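Extracellular ligand-binding receptor (Rhodopseudomonas palustris, PDB 3SG0) probably serves as the solute-binding protein of an ABC-type uptake system and holds the aromatic keto acid benzoyl-formic acid (phenylglyoxylate) in its cleft. Local coordinates at residues P100-L105 with T118-A123; K76-A81 with I106-E111; I32-S37 with V309-S314. All blocks are in the same frame, centred on the assembly; numbering follows the deposited sequence. Where two conformers were deposited one is given.

Contact 1: residues P100-L105 with T118-A123. With 173 (benzoyl-formic acid), chain B.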
loop_
_atom_site.group_PDB
_atom_site.type_symbol
_atom_site.label_atom_id
_atom_site.label_comp_id
_atom_site.label_asym_id
_atom_site.label_seq_id
_atom_site.Cartn_x
_atom_site.Cartn_y
_atom_site.Cartn_z
ATOM N N PRO A 100 -5.920 2.762 8.744
ATOM C CA PRO A 100 -6.370 3.098 10.102
ATOM C C PRO A 100 -5.284 2.850 11.150
ATOM O O PRO A 100 -5.204 3.551 12.162
ATOM C CB PRO A 100 -7.566 2.153 10.326
ATOM C CG PRO A 100 -7.424 1.066 9.293
ATOM C CD PRO A 100 -6.771 1.731 8.118
ATOM N N VAL A 101 -4.465 1.837 10.917
ATOM C CA VAL A 101 -3.416 1.468 11.854
ATOM C C VAL A 101 -2.259 2.463 11.796
ATOM O O VAL A 101 -1.619 2.758 12.810
ATOM C CB VAL A 101 -2.942 0.024 11.593
ATOM C CG1 VAL A 101 -1.903 -0.387 12.596
ATOM C CG2 VAL A 101 -4.128 -0.933 11.630
ATOM N N SER A 102 -2.007 3.001 10.605
ATOM C CA SER A 102 -0.901 3.935 10.385
ATOM C C SER A 102 -1.184 5.365 10.821
ATOM O O SER A 102 -0.267 6.089 11.195
ATOM C CB SER A 102 -0.523 3.959 8.908
ATOM O OG SER A 102 -0.018 2.703 8.493
ATOM N N LEU A 103 -2.440 5.790 10.740
ATOM C CA LEU A 103 -2.772 7.181 11.030
ATOM C C LEU A 103 -2.227 7.715 12.362
ATOM O O LEU A 103 -1.629 8.786 12.382
ATOM C CB LEU A 103 -4.281 7.418 10.920
ATOM C CG LEU A 103 -4.774 7.684 9.502
ATOM C CD1 LEU A 103 -6.290 7.532 9.418
ATOM C CD2 LEU A 103 -4.329 9.067 9.033
ATOM N N PRO A 104 -2.409 6.978 13.468
ATOM C CA PRO A 104 -1.908 7.492 14.751
ATOM C C PRO A 104 -0.388 7.561 14.809
ATOM O O PRO A 104 0.152 8.255 15.675
ATOM C CB PRO A 104 -2.435 6.476 15.773
ATOM C CG PRO A 104 -2.715 5.227 14.980
ATOM C CD PRO A 104 -3.174 5.728 13.632
ATOM N N LEU A 105 0.306 6.857 13.923
ATOM C CA LEU A 105 1.760 6.860 13.969
ATOM C C LEU A 105 2.367 8.170 13.480
ATOM O O LEU A 105 3.513 8.482 13.805
ATOM C CB LEU A 105 2.336 5.697 13.164
ATOM C CG LEU A 105 1.776 4.323 13.527
ATOM C CD1 LEU A 105 2.505 3.254 12.741
ATOM C CD2 LEU A 105 1.873 4.070 15.034
ATOM N N THR A 118 5.557 4.888 5.994
ATOM C CA THR A 118 4.329 4.119 6.109
ATOM C C THR A 118 4.193 3.160 4.937
ATOM O O THR A 118 4.643 3.464 3.831
ATOM C CB THR A 118 3.089 5.019 6.245
ATOM O OG1 THR A 118 1.946 4.194 6.481
ATOM C CG2 THR A 118 2.830 5.856 5.000
HETATM N N MSE A 119 3.585 1.999 5.179
HETATM C CA MSE A 119 3.385 1.003 4.126
HETATM C C MSE A 119 1.940 0.951 3.625
HETATM O O MSE A 119 1.594 0.095 2.803
HETATM C CB MSE A 119 3.869 -0.380 4.581
HETATM C CG MSE A 119 5.358 -0.405 4.896
HETATM SE SE MSE A 119 6.020 -2.148 5.395
HETATM C CE MSE A 119 5.216 -2.282 7.169
ATOM N N ALA A 120 1.110 1.874 4.099
ATOM C CA ALA A 120 -0.303 1.903 3.757
ATOM C C ALA A 120 -0.575 2.870 2.602
ATOM O O ALA A 120 0.348 3.518 2.096
ATOM C CB ALA A 120 -1.115 2.247 4.992
ATOM N N ALA A 121 -1.836 2.963 2.187
ATOM C CA ALA A 121 -2.160 3.524 0.870
ATOM C C ALA A 121 -2.871 4.874 0.834
ATOM O O ALA A 121 -2.755 5.591 -0.163
ATOM C CB ALA A 121 -2.985 2.514 0.067
ATOM N N ALA A 122 -3.665 5.209 1.846
ATOM C CA ALA A 122 -4.533 6.390 1.728
ATOM C C ALA A 122 -3.759 7.703 1.631
ATOM O O ALA A 122 -2.779 7.913 2.336
ATOM C CB ALA A 122 -5.508 6.453 2.877
ATOM N N ALA A 123 -4.223 8.598 0.762
ATOM C CA ALA A 123 -3.543 9.870 0.543
ATOM C C ALA A 123 -3.358 10.672 1.826
ATOM O O ALA A 123 -2.336 11.344 1.990
ATOM C CB ALA A 123 -4.304 10.697 -0.479
HETATM O O1B 173 B . -4.025 1.327 3.332
HETATM C C1 173 B . -4.699 0.376 3.623
HETATM O O1A 173 B . -5.586 0.369 4.694
HETATM C C2 173 B . -4.797 -0.802 2.691
HETATM O O2 173 B . -5.655 -1.620 2.836
HETATM C C1G 173 B . -3.744 -0.926 1.634
HETATM C C2D 173 B . -2.283 -0.705 2.013
HETATM C C2E 173 B . -1.206 -0.801 0.952
HETATM C C3 173 B . -1.607 -1.103 -0.490
HETATM C C1E 173 B . -3.092 -1.315 -0.844
HETATM C C1D 173 B . -4.174 -1.236 0.213
#

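Contact 2: residues K76-A81 with I106-E111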
loop_
_atom_site.group_PDB
_atom_site.type_symbol
_atom_site.label_atom_id
_atom_site.label_comp_id
_atom_site.label_asym_id
_atom_site.label_seq_id
_atom_site.Cartn_x
_atom_site.Cartn_y
_atom_site.Cartn_z
ATOM N N LYS A 76 -2.335 -1.149 19.250
ATOM C CA LYS A 76 -1.124 -1.941 19.342
ATOM C C LYS A 76 0.005 -1.358 18.495
ATOM O O LYS A 76 1.161 -1.403 18.893
ATOM C CB LYS A 76 -1.378 -3.397 18.958
ATOM C CG LYS A 76 -0.211 -4.312 19.297
ATOM C CD LYS A 76 -0.572 -5.791 19.203
ATOM C CE LYS A 76 0.584 -6.679 19.655
ATOM N NZ LYS A 76 0.888 -6.536 21.113
ATOM N N ALA A 77 -0.322 -0.829 17.324
ATOM C CA ALA A 77 0.701 -0.205 16.493
ATOM C C ALA A 77 1.319 0.989 17.215
ATOM O O ALA A 77 2.527 1.188 17.163
ATOM C CB ALA A 77 0.130 0.219 15.147
ATOM N N ALA A 78 0.488 1.792 17.873
ATOM C CA ALA A 78 0.997 2.939 18.618
ATOM C C ALA A 78 1.899 2.490 19.764
ATOM O O ALA A 78 2.948 3.089 20.010
ATOM C CB ALA A 78 -0.157 3.811 19.122
ATOM N N GLN A 79 1.497 1.428 20.459
ATOM C CA GLN A 79 2.343 0.849 21.497
ATOM C C GLN A 79 3.674 0.355 20.934
ATOM O O GLN A 79 4.733 0.609 21.502
ATOM C CB GLN A 79 1.613 -0.288 22.208
ATOM C CG GLN A 79 0.417 0.182 23.017
ATOM C CD GLN A 79 -0.481 -0.952 23.481
ATOM O OE1 GLN A 79 -0.384 -2.079 22.999
ATOM N NE2 GLN A 79 -1.371 -0.650 24.419
ATOM N N ASN A 80 3.613 -0.358 19.815
ATOM C CA ASN A 80 4.823 -0.817 19.146
ATOM C C ASN A 80 5.743 0.345 18.801
ATOM O O ASN A 80 6.943 0.300 19.053
ATOM C CB ASN A 80 4.495 -1.586 17.859
ATOM C CG ASN A 80 3.871 -2.949 18.117
ATOM O OD1 ASN A 80 3.844 -3.439 19.245
ATOM N ND2 ASN A 80 3.395 -3.582 17.057
ATOM N N ALA A 81 5.175 1.388 18.209
ATOM C CA ALA A 81 5.964 2.543 17.800
ATOM C C ALA A 81 6.622 3.203 19.003
ATOM O O ALA A 81 7.800 3.534 18.965
ATOM C CB ALA A 81 5.091 3.543 17.070
ATOM N N ILE A 106 1.619 8.925 12.682
ATOM C CA ILE A 106 2.120 10.194 12.168
ATOM C C ILE A 106 2.521 11.115 13.313
ATOM O O ILE A 106 3.639 11.634 13.354
ATOM C CB ILE A 106 1.054 10.877 11.296
ATOM C CG1 ILE A 106 0.770 10.032 10.049
ATOM C CG2 ILE A 106 1.467 12.306 10.940
ATOM C CD1 ILE A 106 -0.423 10.512 9.241
ATOM N N ASP A 107 1.610 11.327 14.253
ATOM C CA ASP A 107 1.897 12.234 15.356
ATOM C C ASP A 107 3.009 11.706 16.244
ATOM O O ASP A 107 3.823 12.469 16.767
ATOM C CB ASP A 107 0.640 12.497 16.186
ATOM C CG ASP A 107 -0.351 13.401 15.469
ATOM O OD1 ASP A 107 -0.052 13.841 14.340
ATOM O OD2 ASP A 107 -1.421 13.675 16.044
ATOM N N ILE A 108 3.030 10.397 16.434
ATOM C CA ILE A 108 4.028 9.776 17.292
ATOM C C ILE A 108 5.438 9.930 16.700
ATOM O O ILE A 108 6.387 10.303 17.394
ATOM C CB ILE A 108 3.673 8.299 17.542
ATOM C CG1 ILE A 108 2.363 8.201 18.337
ATOM C CG2 ILE A 108 4.809 7.589 18.251
ATOM C CD1 ILE A 108 1.812 6.791 18.445
ATOM N N ALA A 109 5.572 9.662 15.407
ATOM C CA ALA A 109 6.865 9.791 14.741
ATOM C C ALA A 109 7.319 11.248 14.718
ATOM O O ALA A 109 8.481 11.549 14.992
ATOM C CB ALA A 109 6.789 9.234 13.335
ATOM N N ALA A 110 6.399 12.161 14.425
ATOM C CA ALA A 110 6.748 13.571 14.390
ATOM C C ALA A 110 7.221 14.049 15.760
ATOM O O ALA A 110 8.216 14.767 15.860
ATOM C CB ALA A 110 5.564 14.406 13.908
ATOM N N GLU A 111 6.513 13.661 16.818
ATOM C CA GLU A 111 6.891 14.075 18.168
ATOM C C GLU A 111 8.291 13.572 18.506
ATOM O O GLU A 111 9.057 14.255 19.179
ATOM C CB GLU A 111 5.876 13.570 19.197
ATOM C CG GLU A 111 6.053 14.146 20.608
ATOM C CD GLU A 111 7.180 13.503 21.422
ATOM O OE1 GLU A 111 7.552 12.336 21.162
ATOM O OE2 GLU A 111 7.689 14.172 22.348
#

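Contact 3: residues I32-S37 with V309-S314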
loop_
_atom_site.group_PDB
_atom_site.type_symbol
_atom_site.label_atom_id
_atom_site.label_comp_id
_atom_site.label_asym_id
_atom_site.label_seq_id
_atom_site.Cartn_x
_atom_site.Cartn_y
_atom_site.Cartn_z
ATOM N N ILE A 32 10.052 -1.673 12.791
ATOM C CA ILE A 32 8.970 -1.963 11.861
ATOM C C ILE A 32 7.768 -2.485 12.637
ATOM O O ILE A 32 7.910 -3.375 13.478
ATOM C CB ILE A 32 9.387 -3.032 10.824
ATOM C CG1 ILE A 32 10.754 -2.710 10.212
ATOM C CG2 ILE A 32 8.333 -3.153 9.738
ATOM C CD1 ILE A 32 11.341 -3.860 9.393
ATOM N N THR A 33 6.596 -1.918 12.381
ATOM C CA THR A 33 5.345 -2.483 12.869
ATOM C C THR A 33 4.491 -2.809 11.660
ATOM O O THR A 33 4.348 -1.994 10.741
ATOM C CB THR A 33 4.637 -1.545 13.880
ATOM O OG1 THR A 33 3.480 -2.199 14.427
ATOM C CG2 THR A 33 4.247 -0.205 13.268
HETATM N N MSE A 34 3.963 -4.032 11.632
HETATM C CA MSE A 34 3.176 -4.485 10.491
HETATM C C MSE A 34 2.018 -5.335 10.963
HETATM O O MSE A 34 2.052 -5.905 12.063
HETATM C CB MSE A 34 4.032 -5.280 9.507
HETATM C CG MSE A 34 4.600 -6.572 10.077
HETATM SE SE MSE A 34 6.408 -6.396 10.852
HETATM C CE MSE A 34 7.369 -6.252 9.162
ATOM N N SER A 35 0.990 -5.416 10.128
ATOM C CA SER A 35 -0.223 -6.145 10.478
ATOM C C SER A 35 -0.104 -7.604 10.049
ATOM O O SER A 35 -0.703 -8.034 9.076
ATOM C CB SER A 35 -1.447 -5.478 9.842
ATOM O OG SER A 35 -1.518 -4.094 10.177
ATOM N N ALA A 36 0.727 -8.349 10.766
ATOM C CA ALA A 36 1.017 -9.738 10.418
ATOM C C ALA A 36 -0.099 -10.701 10.814
ATOM O O ALA A 36 -0.126 -11.839 10.352
ATOM C CB ALA A 36 2.352 -10.172 11.018
ATOM N N SER A 37 -1.014 -10.247 11.658
ATOM C CA SER A 37 -2.214 -10.998 12.005
ATOM C C SER A 37 -3.385 -10.018 11.985
ATOM O O SER A 37 -3.191 -8.808 11.822
ATOM C CB SER A 37 -2.075 -11.682 13.366
ATOM O OG SER A 37 -1.758 -10.752 14.381
ATOM N N VAL A 309 6.911 -5.865 -0.955
ATOM C CA VAL A 309 7.675 -4.856 -1.677
ATOM C C VAL A 309 7.458 -3.463 -1.096
ATOM O O VAL A 309 8.271 -2.573 -1.317
ATOM C CB VAL A 309 7.430 -4.910 -3.209
ATOM C CG1 VAL A 309 6.390 -3.882 -3.656
ATOM C CG2 VAL A 309 8.743 -4.693 -3.949
ATOM N N HIS A 310 6.389 -3.269 -0.336
ATOM C CA HIS A 310 6.183 -1.971 0.306
ATOM C C HIS A 310 7.217 -1.761 1.399
ATOM O O HIS A 310 7.650 -0.629 1.641
ATOM C CB HIS A 310 4.734 -1.849 0.779
ATOM C CG HIS A 310 3.792 -1.968 -0.366
ATOM N ND1 HIS A 310 2.492 -2.432 -0.303
ATOM C CD2 HIS A 310 4.041 -1.706 -1.666
ATOM C CE1 HIS A 310 1.981 -2.433 -1.527
ATOM N NE2 HIS A 310 2.900 -1.990 -2.365
ATOM N N LEU A 311 7.649 -2.843 2.038
ATOM C CA LEU A 311 8.769 -2.762 2.971
ATOM C C LEU A 311 10.075 -2.587 2.190
ATOM O O LEU A 311 10.893 -1.716 2.498
ATOM C CB LEU A 311 8.820 -4.004 3.861
ATOM C CG LEU A 311 10.013 -4.086 4.815
ATOM C CD1 LEU A 311 10.168 -2.828 5.657
ATOM C CD2 LEU A 311 9.878 -5.319 5.692
ATOM N N TRP A 312 10.262 -3.404 1.160
ATOM C CA TRP A 312 11.479 -3.348 0.358
ATOM C C TRP A 312 11.734 -1.944 -0.211
ATOM O O TRP A 312 12.829 -1.392 -0.054
ATOM C CB TRP A 312 11.396 -4.372 -0.772
ATOM C CG TRP A 312 12.625 -4.449 -1.618
ATOM C CD1 TRP A 312 12.851 -3.793 -2.785
ATOM C CD2 TRP A 312 13.799 -5.224 -1.357
ATOM N NE1 TRP A 312 14.094 -4.111 -3.275
ATOM C CE2 TRP A 312 14.696 -4.994 -2.418
ATOM C CE3 TRP A 312 14.173 -6.104 -0.336
ATOM C CZ2 TRP A 312 15.951 -5.600 -2.484
ATOM C CZ3 TRP A 312 15.420 -6.706 -0.407
ATOM C CH2 TRP A 312 16.290 -6.450 -1.471
ATOM N N ASP A 313 10.736 -1.379 -0.888
ATOM C CA ASP A 313 10.888 -0.064 -1.508
ATOM C C ASP A 313 11.127 1.013 -0.438
ATOM O O ASP A 313 11.865 1.970 -0.672
ATOM C CB ASP A 313 9.641 0.324 -2.316
ATOM C CG ASP A 313 9.556 -0.323 -3.704
ATOM O OD1 ASP A 313 10.531 -0.959 -4.188
ATOM O OD2 ASP A 313 8.468 -0.146 -4.318
ATOM N N SER A 314 10.477 0.891 0.719
ATOM C CA SER A 314 10.741 1.840 1.802
ATOM C C SER A 314 12.217 1.806 2.176
ATOM O O SER A 314 12.845 2.849 2.389
ATOM C CB SER A 314 9.895 1.524 3.038
ATOM O OG SER A 314 8.512 1.720 2.798
#

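Contact 1: residues P100-L105 with T118-A123
Ser-102 OG is the polar atom on which several groups converge: it hydrogen-bonds the carbonyl O of Leu-98, just ahead of helix 99-111, it takes a weak bond from Ser-96 N, and it lies 3.2 Å from Thr-118 OG1 across the contact. Thr-118 OG1 has a weak hydrogen bond with Gly-95 O as well. The serine hydroxyl sits beside its own backbone N (chi1 -65°), a setting that brings it back to the Leu-98 carbonyl while CB still rests 3.5 Å from Thr-118 OG1. Thr-118 turns its hydroxyl anti to the backbone N (chi1 -174°), where OG1 also receives a weak bond from Ala-120 N at 3.4 Å. The methyl of Ala-120 closes the patch, CB lying 3.7 Å from Ser-102 OG.

Here the end of strand 116-118 passes into a loop beside the first turns of helix 99-111, at the C-terminal ends of the parallel strands of the mixed sheet, the usual place for a ligand site in an alpha/beta domain of a periplasmic binding protein. Benzoyl-formic acid lies in that site. Ala-121 N gives a hydrogen bond of 3.0 Å to O1B of the ligand carboxylate, with an N-H...O angle of 153°, and Ala-120 CB approaches the same oxygen at 3.5 Å. Thr-99 OG1 and Arg-198 NH2 also hydrogen-bond the ligand, and Thr-99 OG1 bonds Ala-122 N, tying the start of the helix to the binding loop.

Contact 2: residues K76-A81 with I106-E111
Ile-108 carries the apolar packing of this contact alone on its side, reaching across to the two methyls of Ala-78 and Ala-81. Its delta methyl is the closer branch: CD1 lies 3.6 Å from Ala-78 CB and 3.9 Å from Ala-78 CA, so it rests against the backbone of helix 74-86 as well as the methyl. The gamma methyl, CG2, takes the other alanine, 4.2 Å from Ala-81 CB. With CG1 beside the backbone N (chi1 -65°) and CD1 extended beyond it (chi2 171°), the isoleucine spreads its two ends over alanines three positions apart on one side of the facing helix. Their short side chains let the helices come near, Ala-81 CA and Ile-108 CA being 7.5 Å apart. Arg-82 and Leu-85, further along helix 74-86, also touch Ile-108.

Polar groups of the two segments bond within their own helix backbone or to other parts of the chain, not across the contact. Asn-80 N to Lys-76 O at 2.8 Å and Glu-111 N to Asp-107 O at 2.9 Å are backbone examples. Asn-80 ND2 bonds Thr-33 OG1 and Asp-69 O beside the sheet, and Asp-107 OD1 forms a salt bridge with Arg-132.

Helix 74-86 links strands 61-69 and 92-94, and helix 99-111 links 92-94 and 116-118: successive crossover helices of parallel beta-alpha-beta units, side by side on the sheet of the N-terminal lobe.

Contact 3: residues I32-S37 with V309-S314
Ile-32 and Leu-311 point their methyl ends at each other, tip to tip, with Ile-32 CD1 4.0 Å from Leu-311 CD1. Ile-32 keeps CG1 beside its backbone N (chi1 -48°), and CD1, anti to CA, carries the methyl out toward the helix. Leu-311 swings CG anti to its own N (chi1 176°), and its two methyls then part company: CD1 goes to the isoleucine, CD2 to selenomethionine Met-34.

That second approach is looser. Met-34 reaches it with its terminal methyl, CE, 4.4 Å from Leu-311 CD2, while the selenium lies further back along the side chain. Ile-32 and Met-34 both point toward the helix because they alternate along the strand with Thr-33, whose hydroxyl bonds Asp-70 instead. The two strand side chains thus receive Leu-311 on a small buried apolar patch, with Thr-50 of helix 41-50 also touching the leucine and Gln-47 touching Met-34.

On the helix, Ser-314 OG turns back to bond His-310 O at 2.8 Å, nearly in line with the carbonyl (C=O...O angle 166°). The ring of His-310 does not join the leucine; it belongs to the pocket and touches benzoyl-formic acid.

The strand ends at Met-34, and Ser-35 centres an inverse gamma turn just beyond it. A helix from late in the sequence, 306-328, packed on the first strand, 28-34, of the sheet of the N-terminal lobe is consistent with the alpha/beta fold of the leucine-binding protein family, in which the chain returns to its N-terminal domain.

Overall arrangement
Contacts 1 and 3 are buried, each about 9 Å from the chain centre to its own centre, whereas contact 2 sits further out, at about 18 Å, and is partly buried. Contacts 1 and 2 share helix 99-111: its early turns meet the binding loop, its last turns meet helix 74-86, and Val-101 and Leu-105 of contact 1 also pack on Ala-77 and Ala-81. Met-119 joins contact 1 to contact 3 by packing on Thr-33, Met-34 and Leu-311. The Asn-80 side chain reaches Thr-33 and so joins contacts 2 and 3. Hydroxyls and backbone amides dominate beside the ligand; methyl packing alone makes the other two interfaces.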